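Local coordinates for protein Sqt1 (Chaetomium thermophilum, PDB 4ZOY) that probably serves as a dedicated WD40-repeat chaperone that captures a nascent ribosomal protein during its translation, as part of ribosome biogenesis, at residues Lys46-Asp51 / Ile82-Gly87; Gln244-Glu249 / Val264-Ala269; Lys274-Pro279 / Gly318-Ser323. All coordinates share one frame; numbering follows the deposited sequence.

Interaction 1. Residues Lys46-Asp51 / Ile82-Gly87; sequences KGYVLD and IFEIDG
Lys46 sets its CG anti to the backbone N (chi1 -179°) and then bends at chi2, while Glu84 and Asp86 each place CG beside their own backbone N; these choices gather one ammonium and two carboxylates at the edge of a WD40 propeller blade. Residues 46-51 lie on the blade's third strand, and 83-85 form its outermost one, running antiparallel. Lys46 NZ donates to Glu84 OE1 and to Asp86 OD1, both at 2.6 Å. The two acids are gripped differently: Asp86 OD1 uses its syn lone pair, whereas Glu84 OE1 is met on the anti side, 24° out of the carboxylate plane. Putting a methionine in place of Lys46 would probably leave the two carboxylates close together with no shared counter-charge, and free to swing apart. Tyr48 lies alongside Glu84 on the same face, its CE1 3.6 Å from Glu84 CG and the ring 57° from the carboxylate plane; Phe11 and His14 meet that ring edge-to-face. On the other face the contacts between the two strands are apolar. Val49 CB sits 3.8 Å from Phe83 CB, with Val49 CG2 at the edge of the Phe83 ring, and Val49 CG1 touches Ile82 CG1 at 3.8 Å. Leu105 and Phe130 of the next blade pack against this side. A CB on Gly47 would run into Ile85 CD1, so the bare backbone here accommodates the isoleucine. Gly47 and Ile85 exchange both backbone bonds, and Val49 N donates to Phe83 O. Ile82 and Phe83 together face Val49 in a classic beta bulge, where Ile82 N reaches Val49 O at 2.8 Å.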
loop_
_atom_site.group_PDB
_atom_site.type_symbol
_atom_site.label_atom_id
_atom_site.label_comp_id
_atom_site.label_asym_id
_atom_site.label_seq_id
_atom_site.Cartn_x
_atom_site.Cartn_y
_atom_site.Cartn_z
ATOM N N LYS A 46 -4.906 -2.564 -18.600
ATOM C CA LYS A 46 -5.851 -3.654 -18.510
ATOM C C LYS A 46 -5.909 -4.152 -17.081
ATOM O O LYS A 46 -4.878 -4.247 -16.399
ATOM C CB LYS A 46 -5.458 -4.800 -19.444
ATOM C CG LYS A 46 -6.409 -5.983 -19.447
ATOM C CD LYS A 46 -7.639 -5.691 -20.281
ATOM C CE LYS A 46 -8.447 -6.950 -20.531
ATOM N NZ LYS A 46 -9.593 -6.698 -21.457
ATOM N N GLY A 47 -7.111 -4.493 -16.643
ATOM C CA GLY A 47 -7.286 -5.086 -15.340
ATOM C C GLY A 47 -8.149 -6.324 -15.417
ATOM O O GLY A 47 -8.883 -6.535 -16.390
ATOM N N TYR A 48 -8.069 -7.143 -14.380
ATOM C CA TYR A 48 -8.871 -8.345 -14.272
ATOM C C TYR A 48 -9.354 -8.532 -12.848
ATOM O O TYR A 48 -8.701 -8.081 -11.900
ATOM C CB TYR A 48 -8.073 -9.575 -14.705
ATOM C CG TYR A 48 -7.718 -9.609 -16.168
ATOM C CD1 TYR A 48 -8.634 -10.070 -17.109
ATOM C CD2 TYR A 48 -6.470 -9.193 -16.609
ATOM C CE1 TYR A 48 -8.311 -10.108 -18.458
ATOM C CE2 TYR A 48 -6.133 -9.228 -17.959
ATOM C CZ TYR A 48 -7.063 -9.688 -18.872
ATOM O OH TYR A 48 -6.741 -9.729 -20.211
ATOM N N VAL A 49 -10.494 -9.190 -12.687
ATOM C CA VAL A 49 -10.888 -9.663 -11.375
ATOM C C VAL A 49 -10.799 -11.177 -11.373
ATOM O O VAL A 49 -11.276 -11.837 -12.301
ATOM C CB VAL A 49 -12.305 -9.217 -10.983
ATOM C CG1 VAL A 49 -12.629 -9.707 -9.575
ATOM C CG2 VAL A 49 -12.416 -7.702 -11.071
ATOM N N LEU A 50 -10.178 -11.720 -10.335
ATOM C CA LEU A 50 -9.959 -13.152 -10.221
ATOM C C LEU A 50 -10.679 -13.706 -9.011
ATOM O O LEU A 50 -10.912 -12.983 -8.040
ATOM C CB LEU A 50 -8.469 -13.461 -10.109
ATOM C CG LEU A 50 -7.557 -12.816 -11.148
ATOM C CD1 LEU A 50 -6.105 -13.007 -10.784
ATOM C CD2 LEU A 50 -7.826 -13.404 -12.528
ATOM N N ASP A 51 -11.032 -14.989 -9.082
ATOM C CA ASP A 51 -11.556 -15.737 -7.947
ATOM C C ASP A 51 -10.554 -16.829 -7.595
ATOM O O ASP A 51 -10.479 -17.861 -8.266
ATOM C CB ASP A 51 -12.927 -16.339 -8.271
ATOM C CG ASP A 51 -13.593 -16.967 -7.060
ATOM O OD1 ASP A 51 -12.894 -17.262 -6.070
ATOM O OD2 ASP A 51 -14.823 -17.173 -7.103
ATOM N N ILE A 82 -13.056 -13.451 -13.756
ATOM C CA ILE A 82 -14.507 -13.332 -13.695
ATOM C C ILE A 82 -14.976 -11.960 -14.170
ATOM O O ILE A 82 -16.174 -11.727 -14.328
ATOM C CB ILE A 82 -15.033 -13.597 -12.277
ATOM C CG1 ILE A 82 -14.582 -12.496 -11.319
ATOM C CG2 ILE A 82 -14.583 -14.973 -11.786
ATOM C CD1 ILE A 82 -15.037 -12.722 -9.908
ATOM N N PHE A 83 -14.031 -11.057 -14.409
ATOM C CA PHE A 83 -14.352 -9.727 -14.919
ATOM C C PHE A 83 -13.127 -9.107 -15.560
ATOM O O PHE A 83 -11.999 -9.402 -15.165
ATOM C CB PHE A 83 -14.878 -8.815 -13.803
ATOM C CG PHE A 83 -15.444 -7.511 -14.300
ATOM C CD1 PHE A 83 -16.619 -7.488 -15.041
ATOM C CD2 PHE A 83 -14.811 -6.307 -14.019
ATOM C CE1 PHE A 83 -17.149 -6.293 -15.496
ATOM C CE2 PHE A 83 -15.335 -5.106 -14.469
ATOM C CZ PHE A 83 -16.508 -5.099 -15.212
ATOM N N GLU A 84 -13.353 -8.253 -16.554
ATOM C CA GLU A 84 -12.272 -7.543 -17.222
ATOM C C GLU A 84 -12.456 -6.046 -17.057
ATOM O O GLU A 84 -13.559 -5.521 -17.229
ATOM C CB GLU A 84 -12.209 -7.906 -18.709
ATOM C CG GLU A 84 -11.840 -9.355 -18.963
ATOM C CD GLU A 84 -11.554 -9.641 -20.426
ATOM O OE1 GLU A 84 -11.172 -8.705 -21.157
ATOM O OE2 GLU A 84 -11.692 -10.813 -20.830
ATOM N N ILE A 85 -11.372 -5.358 -16.716
ATOM C CA ILE A 85 -11.411 -3.918 -16.552
ATOM C C ILE A 85 -10.837 -3.234 -17.781
ATOM O O ILE A 85 -9.625 -3.231 -17.995
ATOM C CB ILE A 85 -10.628 -3.470 -15.299
ATOM C CG1 ILE A 85 -11.175 -4.166 -14.051
ATOM C CG2 ILE A 85 -10.686 -1.950 -15.157
ATOM C CD1 ILE A 85 -10.281 -3.985 -12.824
ATOM N N ASP A 86 -11.725 -2.662 -18.594
ATOM C CA ASP A 86 -11.333 -1.963 -19.812
ATOM C C ASP A 86 -11.599 -0.469 -19.701
ATOM O O ASP A 86 -12.370 -0.033 -18.851
ATOM C CB ASP A 86 -12.088 -2.527 -21.019
ATOM C CG ASP A 86 -11.751 -3.982 -21.294
ATOM O OD1 ASP A 86 -10.553 -4.322 -21.308
ATOM O OD2 ASP A 86 -12.687 -4.783 -21.496
ATOM N N GLY A 87 -10.968 0.314 -20.566
ATOM C CA GLY A 87 -11.218 1.742 -20.595
ATOM C C GLY A 87 -10.017 2.607 -20.271
ATOM O O GLY A 87 -10.040 3.816 -20.498
#

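Interaction 2. Residues Gln244-Glu249 / Val264-Ala269; sequences QRFAVE and VAVGGA
Phe246 and Val266 meet from opposite directions where a connection between two blades of the WD40 propeller runs beside the second strand of the following blade. Residues 244-249 belong to the loop leading from strand 235-239, the outer edge of one blade, into strand 252-257, the first of the next; residues 264-269 come from that next blade's second strand and the turn after it. The Phe246 side chain swings away from its own backbone N, chi1 180°, and so carries the ring across to the strand. Its CE1 comes 3.9 Å from Val266 CG2, with CZ almost as close, and the methyl meets the ring at a slant. Val266 has CG1 anti to its carbonyl carbon (chi1 -59°), which leaves CG2 between the backbone N and the carbonyl carbon, facing the ring. Leu214 of the preceding blade, and Leu252 and Val276 of the following one, also touch this ring, so it packs between the two blades. Further along, Val248 also turns CG1 anti to its nitrogen, chi1 173°, and lays this methyl against the turn: CG1 is 3.5 Å from Ala269 O and 3.6 Å from Ala269 N. Gly268 matters here, since a CB on it would be tight against Val248 CG1. Glu249 takes part with its backbone, its CB pointing away from the strand. A single water joins the ends, donating to Glu249 O at 2.8 Å and, weakly, to Ala269 O, so the polar link is indirect. Beside it the packing is close: the methyl CB of Ala269 lies 3.2 Å from Glu249 O.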
loop_
_atom_site.group_PDB
_atom_site.type_symbol
_atom_site.label_atom_id
_atom_site.label_comp_id
_atom_site.label_asym_id
_atom_site.label_seq_id
_atom_site.Cartn_x
_atom_site.Cartn_y
_atom_site.Cartn_z
ATOM N N GLN A 244 14.630 22.371 8.181
ATOM C CA GLN A 244 15.926 21.698 8.090
ATOM C C GLN A 244 15.994 20.367 8.833
ATOM O O GLN A 244 16.710 19.453 8.432
ATOM C CB GLN A 244 17.027 22.620 8.626
ATOM C CG GLN A 244 17.425 23.739 7.675
ATOM C CD GLN A 244 18.280 24.799 8.342
ATOM O OE1 GLN A 244 18.218 24.989 9.556
ATOM N NE2 GLN A 244 19.085 25.497 7.548
ATOM N N ARG A 245 15.250 20.265 9.924
ATOM C CA ARG A 245 15.265 19.062 10.744
ATOM C C ARG A 245 14.402 17.973 10.085
ATOM O O ARG A 245 14.478 16.794 10.443
ATOM C CB ARG A 245 14.795 19.400 12.169
ATOM C CG ARG A 245 14.493 18.228 13.056
ATOM C CD ARG A 245 15.694 17.305 13.090
ATOM N NE ARG A 245 15.409 16.093 13.839
ATOM C CZ ARG A 245 16.289 15.126 14.054
ATOM N NH1 ARG A 245 17.509 15.217 13.538
ATOM N NH2 ARG A 245 15.947 14.052 14.768
ATOM N N PHE A 246 13.629 18.368 9.078
ATOM C CA PHE A 246 12.718 17.440 8.418
ATOM C C PHE A 246 13.183 17.044 7.026
ATOM O O PHE A 246 12.926 15.927 6.574
ATOM C CB PHE A 246 11.320 18.053 8.316
ATOM C CG PHE A 246 10.329 17.155 7.635
ATOM C CD1 PHE A 246 9.856 16.030 8.296
ATOM C CD2 PHE A 246 9.889 17.412 6.340
ATOM C CE1 PHE A 246 8.962 15.173 7.699
ATOM C CE2 PHE A 246 8.972 16.543 5.729
ATOM C CZ PHE A 246 8.520 15.423 6.417
ATOM N N ALA A 247 13.854 17.969 6.347
ATOM C CA ALA A 247 14.175 17.827 4.932
ATOM C C ALA A 247 14.953 16.557 4.606
ATOM O O ALA A 247 16.010 16.294 5.173
ATOM C CB ALA A 247 14.958 19.047 4.461
ATOM N N VAL A 248 14.418 15.773 3.679
ATOM C CA VAL A 248 15.107 14.590 3.186
ATOM C C VAL A 248 15.504 14.833 1.742
ATOM O O VAL A 248 14.676 14.758 0.844
ATOM C CB VAL A 248 14.226 13.322 3.289
ATOM C CG1 VAL A 248 14.910 12.140 2.622
ATOM C CG2 VAL A 248 13.946 13.000 4.737
ATOM N N GLU A 249 16.777 15.153 1.517
ATOM C CA GLU A 249 17.227 15.484 0.172
ATOM C C GLU A 249 17.036 14.311 -0.784
ATOM O O GLU A 249 17.507 13.199 -0.521
ATOM C CB GLU A 249 18.700 15.920 0.187
ATOM C CG GLU A 249 19.201 16.378 -1.172
ATOM C CD GLU A 249 20.557 17.061 -1.103
ATOM O OE1 GLU A 249 21.352 16.729 -0.196
ATOM O OE2 GLU A 249 20.823 17.938 -1.955
ATOM N N VAL A 264 3.179 9.810 12.555
ATOM C CA VAL A 264 3.331 9.413 11.168
ATOM C C VAL A 264 4.820 9.221 10.884
ATOM O O VAL A 264 5.657 9.992 11.368
ATOM C CB VAL A 264 2.694 10.458 10.207
ATOM C CG1 VAL A 264 3.299 11.848 10.409
ATOM C CG2 VAL A 264 2.816 10.016 8.755
ATOM N N ALA A 265 5.142 8.157 10.141
ATOM C CA ALA A 265 6.503 7.920 9.649
ATOM C C ALA A 265 6.546 8.213 8.169
ATOM O O ALA A 265 5.656 7.788 7.427
ATOM C CB ALA A 265 6.930 6.487 9.911
ATOM N N VAL A 266 7.577 8.935 7.735
ATOM C CA VAL A 266 7.810 9.149 6.308
ATOM C C VAL A 266 9.178 8.589 5.959
ATOM O O VAL A 266 10.100 8.617 6.767
ATOM C CB VAL A 266 7.721 10.637 5.881
ATOM C CG1 VAL A 266 6.347 11.193 6.227
ATOM C CG2 VAL A 266 8.810 11.481 6.548
ATOM N N GLY A 267 9.281 8.029 4.765
ATOM C CA GLY A 267 10.516 7.404 4.330
ATOM C C GLY A 267 10.915 7.971 2.995
ATOM O O GLY A 267 10.074 8.267 2.146
ATOM N N GLY A 268 12.214 8.152 2.801
ATOM C CA GLY A 268 12.659 8.775 1.578
ATOM C C GLY A 268 14.053 8.400 1.135
ATOM O O GLY A 268 14.561 7.342 1.471
ATOM N N ALA A 269 14.655 9.301 0.372
ATOM C CA ALA A 269 15.971 9.068 -0.208
ATOM C C ALA A 269 17.045 8.848 0.856
ATOM O O ALA A 269 16.921 9.307 1.993
ATOM C CB ALA A 269 16.355 10.238 -1.108
HETATM O O HOH W 1 18.808 11.907 1.637
#

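Interaction 3. Residues Lys274-Pro279 / Gly318-Ser323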
loop_
_atom_site.group_PDB
_atom_site.type_symbol
_atom_site.label_atom_id
_atom_site.label_comp_id
_atom_site.label_asym_id
_atom_site.label_seq_id
_atom_site.Cartn_x
_atom_site.Cartn_y
_atom_site.Cartn_z
ATOM N N LYS A 274 11.678 9.853 8.924
ATOM C CA LYS A 274 11.338 10.855 9.935
ATOM C C LYS A 274 10.056 10.447 10.642
ATOM O O LYS A 274 9.105 10.012 9.989
ATOM C CB LYS A 274 11.162 12.242 9.312
ATOM C CG LYS A 274 12.362 12.772 8.544
ATOM C CD LYS A 274 13.440 13.236 9.501
ATOM C CE LYS A 274 14.684 13.695 8.758
ATOM N NZ LYS A 274 15.688 14.266 9.723
ATOM N N ILE A 275 10.036 10.588 11.966
ATOM C CA ILE A 275 8.852 10.323 12.785
ATOM C C ILE A 275 8.284 11.660 13.256
ATOM O O ILE A 275 8.995 12.439 13.889
ATOM C CB ILE A 275 9.173 9.442 14.011
ATOM C CG1 ILE A 275 9.957 8.196 13.587
ATOM C CG2 ILE A 275 7.886 9.058 14.744
ATOM C CD1 ILE A 275 9.241 7.310 12.559
ATOM N N VAL A 276 7.013 11.918 12.942
ATOM C CA VAL A 276 6.380 13.206 13.232
ATOM C C VAL A 276 5.120 12.993 14.056
ATOM O O VAL A 276 4.339 12.081 13.789
ATOM C CB VAL A 276 6.030 13.964 11.936
ATOM C CG1 VAL A 276 5.334 15.283 12.244
ATOM C CG2 VAL A 276 7.283 14.222 11.113
ATOM N N GLY A 277 4.920 13.827 15.074
ATOM C CA GLY A 277 3.730 13.706 15.898
ATOM C C GLY A 277 2.458 14.208 15.223
ATOM O O GLY A 277 2.482 15.163 14.439
ATOM N N LEU A 278 1.353 13.545 15.544
ATOM C CA LEU A 278 0.025 13.933 15.064
ATOM C C LEU A 278 -0.864 14.288 16.240
ATOM O O LEU A 278 -0.677 13.757 17.331
ATOM C CB LEU A 278 -0.624 12.795 14.285
ATOM C CG LEU A 278 0.086 12.316 13.025
ATOM C CD1 LEU A 278 -0.703 11.124 12.482
ATOM C CD2 LEU A 278 0.213 13.435 12.001
ATOM N N PRO A 279 -1.856 15.158 16.015
ATOM C CA PRO A 279 -2.849 15.369 17.074
ATOM C C PRO A 279 -3.803 14.183 17.166
ATOM O O PRO A 279 -4.096 13.555 16.153
ATOM C CB PRO A 279 -3.578 16.629 16.609
ATOM C CG PRO A 279 -3.559 16.504 15.110
ATOM C CD PRO A 279 -2.181 15.920 14.797
ATOM N N GLY A 318 3.344 17.896 14.764
ATOM C CA GLY A 318 4.213 18.524 13.797
ATOM C C GLY A 318 5.672 18.591 14.201
ATOM O O GLY A 318 6.489 19.141 13.470
ATOM N N THR A 319 6.001 18.051 15.361
ATOM C CA THR A 319 7.401 18.037 15.758
ATOM C C THR A 319 8.039 16.720 15.345
ATOM O O THR A 319 7.370 15.680 15.235
ATOM C CB THR A 319 7.589 18.249 17.270
ATOM O OG1 THR A 319 7.092 17.115 17.979
ATOM C CG2 THR A 319 6.850 19.505 17.731
ATOM N N ILE A 320 9.337 16.779 15.095
ATOM C CA ILE A 320 10.102 15.599 14.738
ATOM C C ILE A 320 10.505 14.859 16.001
ATOM O O ILE A 320 11.274 15.382 16.820
ATOM C CB ILE A 320 11.360 15.957 13.943
ATOM C CG1 ILE A 320 11.030 16.920 12.798
ATOM C CG2 ILE A 320 12.047 14.695 13.455
ATOM C CD1 ILE A 320 10.070 16.377 11.786
ATOM N N LEU A 321 10.053 13.641 16.153
ATOM C CA LEU A 321 10.262 12.882 17.354
ATOM C C LEU A 321 11.459 11.932 17.235
ATOM O O LEU A 321 11.972 11.502 18.199
ATOM C CB LEU A 321 9.005 12.072 17.672
ATOM C CG LEU A 321 7.748 12.905 17.922
ATOM C CD1 LEU A 321 6.505 12.045 18.002
ATOM C CD2 LEU A 321 7.882 13.720 19.189
ATOM N N ALA A 322 11.812 11.604 16.010
ATOM C CA ALA A 322 12.945 10.760 15.717
ATOM C C ALA A 322 13.299 10.854 14.251
ATOM O O ALA A 322 12.503 11.220 13.492
ATOM C CB ALA A 322 12.677 9.326 16.104
ATOM N N SER A 323 14.627 10.690 14.027
ATOM C CA SER A 323 15.135 10.649 12.665
ATOM C C SER A 323 15.994 9.406 12.543
ATOM O O SER A 323 16.755 9.093 13.451
ATOM C CB SER A 323 15.952 11.899 12.322
ATOM O OG SER A 323 15.135 13.056 12.295
#
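The outer edge of a WD40 propeller blade is closed here, strand 320-323 pairing antiparallel with strand 274-277, and a beta bulge shifts the register by one residue between Ile275 and Val276. Around the bulge Ile275 N donates to Ala322 O and Ile275 O accepts from Leu321 N at 2.8 Å, so a single isoleucine faces two residues of the edge strand. Beyond it Gly277 N continues the pairing to Thr319 O. The two faces differ. On one, Val276 CG2 touches Ile320 CD1 at 3.6 Å, the two side chains crossing at a slant. Val276 keeps CG1 anti to its backbone N (chi1 178°), which sends this methyl towards Gly318 instead, 3.8 Å from its CA. Leu239 of the preceding blade's outer strand packs against both Val276 and Ile320. Lys274 lies on this face too, bent at chi2, and its NZ reaches Ser323 OG at 2.9 Å in the modelled conformer; as Ser323 has a second conformer, that bond may be only partly occupied. The ammonium has a further acceptor in Arg245 O, which ties it to the loop from the preceding blade. On the other face Ile275 CG1 rests on Ala322 CB, 3.9 Å away. Leu321, the residue inserted by the bulge, leans along the edge and places CD1 3.8 Å from Gly277 N. Gly318 has a positive phi, 86°, at which a side chain would jam against the preceding carbonyl; its N donates to Gly277 O at 2.9 Å.

In the fold
From the N terminus the three contacts come in series, and none nests within or crosses another. Interaction 1 shuts a long excursion, partly unmodelled, by laying the outermost strand of its blade on the third. Interaction 2 closes a shorter loop that contains strand 252-257, tying an inter-blade connection to the following blade. Interaction 3 then completes that same blade, drawing together the ends of another partly unmodelled connection. Interactions 2 and 3 have centres 10 Å apart and touch: strands 263-268 and 273-277 are sheet neighbours, and Phe246 packs on Ile320. Interaction 1 lies on the opposite side of the propeller's centre, 37 and 41 Å from them between centres.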